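Local coordinates for motility protein B (Helicobacter pylori, PDB 3S06) that probably forms, together with MotA, the stator of the flagellar motor and fastens it to the cell wall, this fragment being its periplasmic OmpA-like domain, at residues 24-29 with 136-141; 62-67 with 141-146; 72-77 with 129-134. One frame throughout, in Å; residues are numbered along the deposited sequence. Where two conformers were deposited one is given.

Interaction 1 of 3, residues 24-29 with 136-141; sequences GSILKL and RVEIFF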
loop_
_atom_site.group_PDB
_atom_site.type_symbol
_atom_site.label_atom_id
_atom_site.label_comp_id
_atom_site.label_asym_id
_atom_site.label_seq_id
_atom_site.Cartn_x
_atom_site.Cartn_y
_atom_site.Cartn_z
ATOM N N GLY A 24 2.989 1.299 -7.224
ATOM C CA GLY A 24 2.640 1.726 -8.573
ATOM C C GLY A 24 3.288 0.916 -9.657
ATOM O O GLY A 24 3.883 -0.123 -9.390
ATOM N N SER A 25 3.157 1.388 -10.884
ATOM C CA SER A 25 3.725 0.669 -12.034
ATOM C C SER A 25 4.768 1.540 -12.715
ATOM O O SER A 25 4.625 2.756 -12.765
ATOM C CB SER A 25 2.630 0.329 -13.066
ATOM O OG SER A 25 1.632 -0.530 -12.532
ATOM N N ILE A 26 5.788 0.901 -13.281
ATOM C CA ILE A 26 6.904 1.611 -13.913
ATOM C C ILE A 26 7.107 1.090 -15.331
ATOM O O ILE A 26 7.293 -0.119 -15.521
ATOM C CB ILE A 26 8.213 1.387 -13.119
ATOM C CG1 ILE A 26 7.997 1.813 -11.651
ATOM C CG2 ILE A 26 9.336 2.237 -13.730
ATOM C CD1 ILE A 26 9.151 1.539 -10.683
ATOM N N LEU A 27 7.059 1.988 -16.309
ATOM C CA LEU A 27 7.512 1.637 -17.661
ATOM C C LEU A 27 8.946 2.123 -17.809
ATOM O O LEU A 27 9.209 3.315 -17.690
ATOM C CB LEU A 27 6.634 2.277 -18.728
ATOM C CG LEU A 27 5.250 1.708 -18.940
ATOM C CD1 LEU A 27 4.573 2.634 -19.947
ATOM C CD2 LEU A 27 5.353 0.258 -19.469
ATOM N N LYS A 28 9.866 1.185 -18.039
ATOM C CA LYS A 28 11.277 1.517 -18.077
ATOM C C LYS A 28 11.695 1.676 -19.534
ATOM O O LYS A 28 11.610 0.734 -20.333
ATOM C CB LYS A 28 12.103 0.444 -17.347
ATOM C CG LYS A 28 12.082 0.633 -15.843
ATOM C CD LYS A 28 12.899 -0.407 -15.151
ATOM C CE LYS A 28 12.342 -0.656 -13.792
ATOM N NZ LYS A 28 12.840 0.378 -12.846
ATOM N N LEU A 29 12.104 2.893 -19.892
ATOM C CA LEU A 29 12.451 3.196 -21.277
ATOM C C LEU A 29 13.943 3.492 -21.379
ATOM O O LEU A 29 14.373 4.607 -21.074
ATOM C CB LEU A 29 11.642 4.400 -21.804
ATOM C CG LEU A 29 10.136 4.330 -21.514
ATOM C CD1 LEU A 29 9.476 5.646 -21.884
ATOM C CD2 LEU A 29 9.506 3.144 -22.227
ATOM N N ARG A 136 18.055 5.632 -18.408
ATOM C CA ARG A 136 16.655 5.490 -18.843
ATOM C C ARG A 136 15.817 6.683 -18.423
ATOM O O ARG A 136 16.215 7.482 -17.556
ATOM C CB ARG A 136 16.023 4.223 -18.223
ATOM C CG ARG A 136 15.800 4.337 -16.692
ATOM C CD ARG A 136 15.503 2.966 -16.072
ATOM N NE ARG A 136 15.401 3.060 -14.618
ATOM C CZ ARG A 136 16.433 3.074 -13.783
ATOM N NH1 ARG A 136 17.687 3.044 -14.250
ATOM N NH2 ARG A 136 16.216 3.162 -12.461
ATOM N N VAL A 137 14.651 6.794 -19.049
ATOM C CA VAL A 137 13.557 7.524 -18.466
ATOM C C VAL A 137 12.488 6.501 -18.047
ATOM O O VAL A 137 12.214 5.536 -18.776
ATOM C CB VAL A 137 13.018 8.572 -19.448
ATOM C CG1 VAL A 137 11.693 9.161 -18.967
ATOM C CG2 VAL A 137 14.062 9.710 -19.658
ATOM N N GLU A 138 11.899 6.701 -16.865
ATOM C CA GLU A 138 10.802 5.862 -16.411
ATOM C C GLU A 138 9.502 6.610 -16.449
ATOM O O GLU A 138 9.476 7.825 -16.228
ATOM C CB GLU A 138 11.035 5.474 -14.941
ATOM C CG GLU A 138 12.135 4.483 -14.762
ATOM C CD GLU A 138 12.325 4.054 -13.320
ATOM O OE1 GLU A 138 11.696 4.644 -12.396
ATOM O OE2 GLU A 138 13.116 3.110 -13.137
ATOM N N ILE A 139 8.413 5.912 -16.754
ATOM C CA ILE A 139 7.114 6.525 -16.539
ATOM C C ILE A 139 6.502 5.771 -15.372
ATOM O O ILE A 139 6.330 4.548 -15.412
ATOM C CB ILE A 139 6.206 6.487 -17.773
ATOM C CG1 ILE A 139 6.925 7.081 -18.979
ATOM C CG2 ILE A 139 4.890 7.275 -17.499
ATOM C CD1 ILE A 139 6.165 6.913 -20.240
ATOM N N PHE A 140 6.200 6.520 -14.325
ATOM C CA PHE A 140 5.747 5.933 -13.052
ATOM C C PHE A 140 4.295 6.336 -12.847
ATOM O O PHE A 140 3.957 7.541 -12.923
ATOM C CB PHE A 140 6.636 6.441 -11.915
ATOM C CG PHE A 140 6.193 5.984 -10.542
ATOM C CD1 PHE A 140 6.170 4.634 -10.222
ATOM C CD2 PHE A 140 5.799 6.914 -9.579
ATOM C CE1 PHE A 140 5.758 4.210 -8.928
ATOM C CE2 PHE A 140 5.403 6.498 -8.296
ATOM C CZ PHE A 140 5.373 5.127 -7.993
ATOM N N PHE A 141 3.450 5.327 -12.629
ATOM C CA PHE A 141 2.015 5.513 -12.473
ATOM C C PHE A 141 1.638 5.265 -11.020
ATOM O O PHE A 141 1.898 4.192 -10.486
ATOM C CB PHE A 141 1.251 4.533 -13.356
ATOM C CG PHE A 141 1.561 4.677 -14.824
ATOM C CD1 PHE A 141 0.710 5.413 -15.643
ATOM C CD2 PHE A 141 2.680 4.064 -15.383
ATOM C CE1 PHE A 141 0.987 5.548 -17.013
ATOM C CE2 PHE A 141 2.967 4.191 -16.738
ATOM C CZ PHE A 141 2.111 4.917 -17.554
#
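Phe141 turns the edge of its ring to strand 24-29: Ser25 O lies in the ring plane, 3.5 Å from Phe141 CD2, and Leu27 CD1 sits beside CE2. Phe140 offers its edge on the other face of the sheet, with Ile26 CG1 3.7 Å from Phe140 CD1, and Arg70 makes a cation-pi contact with its ring. These rings flank an antiparallel pairing of 24-29 with 137-141 in the central sheet of the OmpA-like domain. Ser25-Phe141, Leu27-Ile139 and Leu29-Val137 are the hydrogen-bonded pairs, each closed by two backbone bonds, while Ile26-Phe140 and Lys28-Glu138 are non-hydrogen-bonded.

The face bearing Ser25, Leu27, Leu29, Ile139 and Phe141 is largely apolar: Leu27, Leu29 and Ile139 pack on Ile54 of helix 48-57, and Phe141 on Leu61. It continues into a subunit interface: Ser25 OG is hydrogen-bonded to His152 ND1 of the second subunit, and Ile151 of that subunit packs on Phe141. Gly24 CA makes a CA-H...O contact with Phe141 O (3.2 Å).

Ile26, Lys28, Glu138 and Phe140 line the other face. With CG anti to the carbonyl carbon (chi1 -72°), Glu138 lies alongside Lys28, its CD against Ile26 CG2. Arg70 forms a salt bridge with Glu138 OE1 and Glu19 one with Lys28 NZ, so acids and bases alternate in the network. Glu138 OE2 lies in the guanidinium plane of Arg136, at its edge; Arg136 NE meets it at 2.7 Å on the anti side, 35° out of the carboxylate plane. Lys28 NZ, 2.8 Å from Glu138 OE2, approaches that oxygen from the opposite face of the carboxylate.

Interaction 2 of 3, residues 62-67 with 141-146; sequences PKRVHI and FSTDAN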
loop_
_atom_site.group_PDB
_atom_site.type_symbol
_atom_site.label_atom_id
_atom_site.label_comp_id
_atom_site.label_asym_id
_atom_site.label_seq_id
_atom_site.Cartn_x
_atom_site.Cartn_y
_atom_site.Cartn_z
ATOM N N PRO A 62 -7.915 6.185 -15.644
ATOM C CA PRO A 62 -8.713 7.292 -15.062
ATOM C C PRO A 62 -7.945 8.558 -14.672
ATOM O O PRO A 62 -6.713 8.513 -14.520
ATOM C CB PRO A 62 -9.326 6.661 -13.806
ATOM C CG PRO A 62 -8.471 5.477 -13.509
ATOM C CD PRO A 62 -8.009 4.962 -14.832
ATOM N N LYS A 63 -8.679 9.664 -14.492
ATOM C CA LYS A 63 -8.137 10.980 -14.077
ATOM C C LYS A 63 -7.338 10.959 -12.784
ATOM O O LYS A 63 -6.457 11.808 -12.555
ATOM C CB LYS A 63 -9.281 11.992 -13.872
ATOM C CG LYS A 63 -9.611 12.911 -15.057
ATOM C CD LYS A 63 -10.932 13.665 -14.798
ATOM C CE LYS A 63 -11.533 14.223 -16.088
ATOM N NZ LYS A 63 -13.033 14.323 -16.027
ATOM N N ARG A 64 -7.665 10.008 -11.911
ATOM C CA ARG A 64 -7.024 9.932 -10.619
ATOM C C ARG A 64 -5.576 9.445 -10.695
ATOM O O ARG A 64 -4.833 9.609 -9.735
ATOM C CB ARG A 64 -7.837 9.056 -9.643
ATOM C CG ARG A 64 -7.699 7.556 -9.867
ATOM C CD ARG A 64 -8.397 6.764 -8.754
ATOM N NE ARG A 64 -9.842 6.767 -8.925
ATOM C CZ ARG A 64 -10.732 6.569 -7.954
ATOM N NH1 ARG A 64 -10.340 6.355 -6.696
ATOM N NH2 ARG A 64 -12.031 6.600 -8.248
ATOM N N VAL A 65 -5.190 8.858 -11.825
ATOM C CA VAL A 65 -3.839 8.318 -11.950
ATOM C C VAL A 65 -2.881 9.486 -12.181
ATOM O O VAL A 65 -3.171 10.398 -12.965
ATOM C CB VAL A 65 -3.711 7.251 -13.063
ATOM C CG1 VAL A 65 -2.290 6.692 -13.107
ATOM C CG2 VAL A 65 -4.720 6.118 -12.826
ATOM N N HIS A 66 -1.774 9.472 -11.448
ATOM C CA HIS A 66 -0.726 10.466 -11.586
ATOM C C HIS A 66 0.401 9.843 -12.373
ATOM O O HIS A 66 0.767 8.698 -12.131
ATOM C CB HIS A 66 -0.238 10.908 -10.195
ATOM C CG HIS A 66 -1.304 11.594 -9.400
ATOM N ND1 HIS A 66 -1.194 11.839 -8.047
ATOM C CD2 HIS A 66 -2.507 12.093 -9.778
ATOM C CE1 HIS A 66 -2.286 12.450 -7.625
ATOM N NE2 HIS A 66 -3.101 12.614 -8.653
ATOM N N ILE A 67 0.905 10.594 -13.350
ATOM C CA ILE A 67 1.962 10.124 -14.243
ATOM C C ILE A 67 3.228 10.951 -13.997
ATOM O O ILE A 67 3.234 12.179 -14.208
ATOM C CB ILE A 67 1.492 10.288 -15.717
ATOM C CG1 ILE A 67 0.192 9.486 -15.909
ATOM C CG2 ILE A 67 2.570 9.767 -16.695
ATOM C CD1 ILE A 67 -0.630 9.922 -17.158
ATOM N N PHE A 141 3.450 5.327 -12.629
ATOM C CA PHE A 141 2.015 5.513 -12.473
ATOM C C PHE A 141 1.638 5.265 -11.020
ATOM O O PHE A 141 1.898 4.192 -10.486
ATOM C CB PHE A 141 1.251 4.533 -13.356
ATOM C CG PHE A 141 1.561 4.677 -14.824
ATOM C CD1 PHE A 141 0.710 5.413 -15.643
ATOM C CD2 PHE A 141 2.680 4.064 -15.383
ATOM C CE1 PHE A 141 0.987 5.548 -17.013
ATOM C CE2 PHE A 141 2.967 4.191 -16.738
ATOM C CZ PHE A 141 2.111 4.917 -17.554
ATOM N N SER A 142 0.989 6.238 -10.389
ATOM C CA SER A 142 0.667 6.126 -8.956
ATOM C C SER A 142 -0.619 6.889 -8.638
ATOM O O SER A 142 -1.247 7.433 -9.531
ATOM C CB SER A 142 1.812 6.678 -8.098
ATOM O OG SER A 142 1.898 8.088 -8.269
ATOM N N THR A 143 -1.056 6.870 -7.372
ATOM C CA THR A 143 -2.124 7.779 -6.928
ATOM C C THR A 143 -1.702 8.429 -5.599
ATOM O O THR A 143 -0.696 8.041 -5.027
ATOM C CB THR A 143 -3.503 7.075 -6.758
ATOM O OG1 THR A 143 -3.459 6.208 -5.620
ATOM C CG2 THR A 143 -3.905 6.261 -8.005
ATOM N N ASP A 144 -2.430 9.424 -5.095
ATOM C CA ASP A 144 -2.074 9.943 -3.758
ATOM C C ASP A 144 -3.094 9.554 -2.680
ATOM O O ASP A 144 -3.282 10.288 -1.693
ATOM C CB ASP A 144 -1.771 11.465 -3.758
ATOM C CG ASP A 144 -2.968 12.314 -4.161
ATOM O OD1 ASP A 144 -4.044 11.762 -4.485
ATOM O OD2 ASP A 144 -2.820 13.558 -4.152
ATOM N N ALA A 145 -3.712 8.380 -2.870
ATOM C CA ALA A 145 -4.744 7.825 -1.959
ATOM C C ALA A 145 -4.389 8.069 -0.492
ATOM O O ALA A 145 -3.231 7.862 -0.095
ATOM C CB ALA A 145 -4.891 6.345 -2.195
ATOM N N ASN A 146 -5.377 8.463 0.313
ATOM C CA ASN A 146 -5.127 8.671 1.747
ATOM C C ASN A 146 -6.222 8.092 2.637
ATOM O O ASN A 146 -6.365 8.484 3.799
ATOM C CB ASN A 146 -4.883 10.162 2.053
ATOM C CG ASN A 146 -6.142 11.011 1.888
ATOM O OD1 ASN A 146 -7.108 10.598 1.261
ATOM N ND2 ASN A 146 -6.125 12.210 2.474
HETATM O O HOH W 1 -4.883 10.219 -7.177
HETATM O O HOH W 2 3.276 8.994 -10.399
HETATM O O HOH W 3 0.945 10.365 -6.677
#
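His66 faces Ser142 across an antiparallel, hydrogen-bonded pair at one end of the pairing of strands 66-74 and 137-142, in the mixed sheet of the OmpA-like domain, and its side chain runs out over the segment that follows strand 137-142. CB rests against the partner backbone, 3.7 Å from Ser142 O, with Ser142 OG a little farther off. With CG anti to its own carbonyl carbon (chi1 -64°), this rotamer sets the imidazole beside Asp144. His66 ND1 is hydrogen-bonded to a water 2.9 Å away, in the ring plane, and this water also bonds to Ser142 OG, so the serine hydroxyl and the imidazole are linked indirectly. CE1 meets the carboxylate, 3.5 Å from Asp144 CG, while NE2 stays 4.4 Å from Asp144 OD1, not in contact. The two planes stand 73° apart, and Asp144 OD2 lies in the plane of the imidazole. A second water joins Ser142 OG to His66 O, and a third donates to both Arg64 O and Asp144 OD1.

The backbone pairing beneath is firm: His66 N reaches Ser142 O at 2.8 Å in an almost straight bond (174°), and Ser142 N returns a bond to His66 O. Phe141 CA adds a CA-H...O contact to the same carbonyl.

On the other face of the sheet, Ile67 lies alongside the Phe141 ring, Ile67 CG1 4.1 Å from Phe141 CD1, while Val65 CG1 comes up at the ring edge. Val65 closes a type I beta turn that begins at Pro62, with Val65 N bonded to Pro62 O.

Strand 66-74 runs between 137-142 and 111-120. Ile151, in helix 147-159 of the second subunit, packs on Val65, whereas Asn120 of the third subunit, in its strand 111-120, packs on His66 and Asp144.

Interaction 3 of 3, residues 72-77 with 129-134; sequences FTDDTP and ENRMKN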
loop_
_atom_site.group_PDB
_atom_site.type_symbol
_atom_site.label_atom_id
_atom_site.label_comp_id
_atom_site.label_asym_id
_atom_site.label_seq_id
_atom_site.Cartn_x
_atom_site.Cartn_y
_atom_site.Cartn_z
ATOM N N PHE A 72 17.143 9.395 -15.182
ATOM C CA PHE A 72 18.295 8.828 -14.493
ATOM C C PHE A 72 19.522 8.998 -15.374
ATOM O O PHE A 72 19.406 9.002 -16.607
ATOM C CB PHE A 72 18.105 7.308 -14.264
ATOM C CG PHE A 72 16.972 6.967 -13.344
ATOM C CD1 PHE A 72 17.225 6.631 -12.022
ATOM C CD2 PHE A 72 15.645 6.945 -13.816
ATOM C CE1 PHE A 72 16.173 6.304 -11.145
ATOM C CE2 PHE A 72 14.573 6.641 -12.953
ATOM C CZ PHE A 72 14.839 6.317 -11.617
ATOM N N THR A 73 20.694 9.126 -14.748
ATOM C CA THR A 73 21.955 8.993 -15.492
ATOM C C THR A 73 22.902 8.029 -14.767
ATOM O O THR A 73 22.621 7.575 -13.642
ATOM C CB THR A 73 22.673 10.356 -15.726
ATOM O OG1 THR A 73 23.450 10.708 -14.575
ATOM C CG2 THR A 73 21.677 11.484 -16.008
ATOM N N ASP A 74 23.995 7.672 -15.428
ATOM C CA ASP A 74 25.141 7.117 -14.702
ATOM C C ASP A 74 26.205 8.194 -14.567
ATOM O O ASP A 74 25.911 9.381 -14.779
ATOM C CB ASP A 74 25.681 5.841 -15.368
ATOM C CG ASP A 74 26.090 6.036 -16.821
ATOM O OD1 ASP A 74 26.202 7.178 -17.330
ATOM O OD2 ASP A 74 26.340 4.999 -17.468
ATOM N N ASP A 75 27.446 7.801 -14.238
ATOM C CA ASP A 75 28.555 8.711 -13.994
ATOM C C ASP A 75 29.306 9.149 -15.259
ATOM O O ASP A 75 30.484 9.544 -15.160
ATOM C CB ASP A 75 29.571 8.043 -13.041
ATOM C CG ASP A 75 29.097 8.006 -11.595
ATOM O OD1 ASP A 75 28.122 8.707 -11.253
ATOM O OD2 ASP A 75 29.721 7.283 -10.789
ATOM N N THR A 76 28.689 9.018 -16.428
ATOM C CA THR A 76 29.318 9.510 -17.682
ATOM C C THR A 76 29.534 11.022 -17.518
ATOM O O THR A 76 28.602 11.715 -17.113
ATOM C CB THR A 76 28.393 9.242 -18.885
ATOM O OG1 THR A 76 28.165 7.833 -19.002
ATOM C CG2 THR A 76 28.994 9.769 -20.203
ATOM N N PRO A 77 30.755 11.543 -17.790
ATOM C CA PRO A 77 30.960 12.985 -17.546
ATOM C C PRO A 77 30.047 13.848 -18.426
ATOM O O PRO A 77 29.621 13.410 -19.492
ATOM C CB PRO A 77 32.432 13.207 -17.914
ATOM C CG PRO A 77 33.082 11.829 -17.774
ATOM C CD PRO A 77 32.014 10.853 -18.164
ATOM N N GLU A 129 23.419 -2.560 -23.020
ATOM C CA GLU A 129 22.016 -2.550 -22.514
ATOM C C GLU A 129 21.975 -1.988 -21.096
ATOM O O GLU A 129 21.084 -1.184 -20.767
ATOM C CB GLU A 129 21.367 -3.935 -22.551
ATOM C CG GLU A 129 21.132 -4.444 -23.997
ATOM C CD GLU A 129 22.340 -5.192 -24.592
ATOM O OE1 GLU A 129 23.447 -5.107 -24.027
ATOM O OE2 GLU A 129 22.189 -5.865 -25.645
ATOM N N ASN A 130 22.925 -2.395 -20.257
ATOM C CA ASN A 130 22.969 -1.851 -18.899
ATOM C C ASN A 130 23.303 -0.339 -18.869
ATOM O O ASN A 130 22.734 0.392 -18.056
ATOM C CB ASN A 130 23.851 -2.710 -17.963
ATOM C CG ASN A 130 23.092 -3.937 -17.370
ATOM O OD1 ASN A 130 21.859 -3.932 -17.231
ATOM N ND2 ASN A 130 23.839 -4.973 -17.010
ATOM N N ARG A 131 24.177 0.138 -19.764
ATOM C CA ARG A 131 24.441 1.583 -19.882
ATOM C C ARG A 131 23.184 2.339 -20.295
ATOM O O ARG A 131 22.878 3.409 -19.768
ATOM C CB ARG A 131 25.543 1.872 -20.903
ATOM C CG ARG A 131 26.925 1.396 -20.509
ATOM C CD ARG A 131 27.436 2.073 -19.225
ATOM N NE ARG A 131 28.890 1.945 -19.141
ATOM C CZ ARG A 131 29.766 2.780 -19.705
ATOM N NH1 ARG A 131 29.364 3.840 -20.398
ATOM N NH2 ARG A 131 31.061 2.555 -19.576
ATOM N N MET A 132 22.455 1.774 -21.257
ATOM C CA MET A 132 21.210 2.426 -21.705
ATOM C C MET A 132 20.134 2.424 -20.619
ATOM O O MET A 132 19.399 3.427 -20.446
ATOM C CB MET A 132 20.686 1.784 -22.987
ATOM C CG MET A 132 21.610 1.962 -24.209
ATOM S SD MET A 132 21.776 3.670 -24.703
ATOM C CE MET A 132 23.185 4.207 -23.753
ATOM N N LYS A 133 20.048 1.319 -19.879
ATOM C CA LYS A 133 19.153 1.277 -18.702
ATOM C C LYS A 133 19.541 2.284 -17.616
ATOM O O LYS A 133 18.668 2.915 -16.994
ATOM C CB LYS A 133 19.126 -0.135 -18.104
ATOM C CG LYS A 133 18.111 -0.340 -16.960
ATOM C CD LYS A 133 18.209 -1.783 -16.415
ATOM C CE LYS A 133 16.997 -2.168 -15.555
ATOM N NZ LYS A 133 17.074 -3.620 -15.128
ATOM N N ASN A 134 20.843 2.432 -17.370
ATOM C CA ASN A 134 21.320 3.416 -16.387
ATOM C C ASN A 134 21.022 4.868 -16.771
ATOM O O ASN A 134 20.996 5.741 -15.899
ATOM C CB ASN A 134 22.835 3.220 -16.131
ATOM C CG ASN A 134 23.145 1.880 -15.419
ATOM O OD1 ASN A 134 24.298 1.469 -15.325
ATOM N ND2 ASN A 134 22.107 1.209 -14.930
HETATM O O HOH W 4 26.800 2.773 -15.994
HETATM O O HOH W 5 26.719 5.205 -20.298
#
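Asp74 and Asn134 meet CB to CB at 3.9 Å, where strand 66-74 passes helix 128-134; in this OmpA-like fold the helix packs at the far end of that strand from His66. Their side chains cross at about a right angle, and the carboxylate and amide planes are 69° apart. Arg131, one turn earlier on the helix, touches Asp74 with its aliphatic part: CD is 3.6 Å from Asp74 OD2. The chain bends at chi2 (-62°), laying CD beside the carboxylate; the oxygen lies well out of the guanidinium plane and no N-H points at it.

Water completes the first shell. One molecule donates to Asp74 OD2 and accepts from Arg131 NH1, at 3.0 Å from that nitrogen. Another lies between Asp74 OD2 and Asn134 OD1.

Within its own segment the carboxylate is held by an Asx turn: Asp74 OD1 takes bonds from Thr76 N and, at 2.7 Å, from Thr76 OG1, both on the same face of its plane. Asn135 OD1 accepts from Asp74 N. Farther out, Ile122 packs on both Asp74 and Arg131, and Phe72 stacks on Tyr116 of strand 111-120.

The helix-to-strand contact therefore rests on carbon packing and bridging water, with no direct hydrogen bond across it. The nearby opposite charges of Asp74 and Arg131 would probably attract through space, but their link is water-mediated and not a salt bridge.

All three interactions are built round the same sheet. Interactions 1 and 2 have centres 14 Å apart and share Phe141 on strand 137-142, which pairs with 24-29 on one side and 66-74 on the other; they also touch through Ile139 CG2 and Ile67 CG2, at 3.5 Å. Interaction 3 lies at the other end of strand 66-74, its centre 28 Å from that of interaction 2, with nearest atoms about 11 Å apart. It meets interaction 1 where helix 128-134 leads into strand 137-142: Phe72 CE2 packs on Glu138 CD, 3.4 Å away. Interactions 1 and 2 both border the second subunit, whereas no other chain of the assembly touches interaction 3.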